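Local coordinates for protein C-type lectin domain family 4 member F (PDB 6JJJ) that acts as a galactose- and fucose-binding Kupffer cell receptor that could take part in endocytosis, its extracellular C-type lectin domain carrying bound calcium ions, at residues F51-Q55 with G56-A60. Residues are numbered along the deposited sequence; the frame is centred on the assembly and turned at random.
Sequences FCTSQ and GAHLA
Cys-52 faces the chain that follows its own helix, and its side chain meets that chain from root to sulfur. Cys-52 CB lies 3.8 Å from CA of His-58 and, on the Ala-57 side, 4.2 Å from the methyl CB of that residue. The sulfur, anti to the carbonyl carbon (chi1 -61°), is carried beyond them to the end of Leu-59, where Cys-52 SG packs 3.6 Å from Leu-59 CD2, one branch of the isobutyl group. SG also forms the disulfide to Cys-148 in strand 147-151, a disulfide characteristic of the C-type lectin fold, tying helix 45-54 to a strand near the C-terminus.

The chain is turned back toward Cys-52 by a Schellman motif that ends the helix. Gly-56, the C-prime residue, has positive phi (60°), a conformation that favours glycine, and its N donates to Thr-53 O at 2.6 Å. Ala-57 N closes the wider turn on Cys-52 O. Strand 58-59 then begins directly, and His-58 pairs through its backbone with Lys-149. Thr-53 sends its methyl CG2 to the edge of the His-58 imidazole, in the ring plane and 4.0 Å from CD2. Thr-53 OG1 instead hydrogen-bonds back to Lys-50 O within the helix, while both Thr-53 and His-58 pack on Gly-56 of a second subunit.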
# COMPACT_ATOMS: atom_id res chain seq x y z
N PHE A 51 6.00 -21.57 -3.50
CA PHE A 51 5.79 -20.28 -2.86
C PHE A 51 4.50 -19.63 -3.35
O PHE A 51 3.63 -19.28 -2.56
CB PHE A 51 6.99 -19.35 -3.13
CG PHE A 51 6.86 -17.99 -2.49
CD1 PHE A 51 6.09 -17.00 -3.07
CD2 PHE A 51 7.53 -17.71 -1.30
CE1 PHE A 51 5.97 -15.76 -2.47
CE2 PHE A 51 7.41 -16.47 -0.71
CZ PHE A 51 6.63 -15.49 -1.30
N CYS A 52 4.37 -19.46 -4.67
CA CYS A 52 3.17 -18.83 -5.22
C CYS A 52 1.91 -19.55 -4.76
O CYS A 52 0.88 -18.92 -4.51
CB CYS A 52 3.24 -18.78 -6.75
SG CYS A 52 4.63 -17.84 -7.46
N THR A 53 1.97 -20.88 -4.65
CA THR A 53 0.83 -21.64 -4.14
C THR A 53 0.57 -21.27 -2.68
O THR A 53 -0.57 -21.00 -2.29
CB THR A 53 1.09 -23.14 -4.26
OG1 THR A 53 2.34 -23.46 -3.65
CG2 THR A 53 1.10 -23.57 -5.72
N SER A 54 1.63 -21.25 -1.86
CA SER A 54 1.46 -20.92 -0.45
C SER A 54 0.69 -19.62 -0.29
O SER A 54 -0.17 -19.50 0.59
CB SER A 54 2.82 -20.80 0.23
OG SER A 54 3.46 -19.58 -0.09
N GLN A 55 0.94 -18.65 -1.17
CA GLN A 55 0.25 -17.38 -1.13
C GLN A 55 -0.99 -17.37 -2.03
O GLN A 55 -1.45 -16.30 -2.42
CB GLN A 55 1.20 -16.26 -1.55
CG GLN A 55 2.58 -16.32 -0.91
CD GLN A 55 2.59 -16.34 0.60
OE1 GLN A 55 1.84 -17.08 1.24
NE2 GLN A 55 3.46 -15.52 1.19
N GLY A 56 -1.54 -18.54 -2.33
CA GLY A 56 -2.75 -18.61 -3.14
C GLY A 56 -2.58 -18.01 -4.52
O GLY A 56 -3.55 -17.49 -5.09
N ALA A 57 -1.38 -18.09 -5.08
CA ALA A 57 -1.08 -17.56 -6.40
C ALA A 57 -0.42 -18.64 -7.24
O ALA A 57 -0.14 -19.75 -6.76
CB ALA A 57 -0.18 -16.32 -6.30
N HIS A 58 -0.15 -18.31 -8.50
CA HIS A 58 0.61 -19.15 -9.40
C HIS A 58 1.60 -18.29 -10.16
O HIS A 58 1.48 -17.06 -10.21
CB HIS A 58 -0.31 -19.90 -10.39
CG HIS A 58 -1.13 -20.98 -9.75
ND1 HIS A 58 -2.41 -21.29 -10.16
CD2 HIS A 58 -0.84 -21.84 -8.75
CE1 HIS A 58 -2.88 -22.28 -9.43
NE2 HIS A 58 -1.94 -22.63 -8.56
N LEU A 59 2.60 -18.94 -10.75
CA LEU A 59 3.59 -18.23 -11.54
C LEU A 59 2.91 -17.51 -12.70
O LEU A 59 2.13 -18.11 -13.45
CB LEU A 59 4.64 -19.21 -12.06
CG LEU A 59 5.56 -19.80 -10.99
CD1 LEU A 59 6.34 -20.99 -11.54
CD2 LEU A 59 6.51 -18.75 -10.45
N ALA A 60 3.22 -16.22 -12.85
CA ALA A 60 2.47 -15.35 -13.74
C ALA A 60 2.30 -15.97 -15.13
O ALA A 60 3.14 -16.74 -15.60
CB ALA A 60 3.18 -14.00 -13.86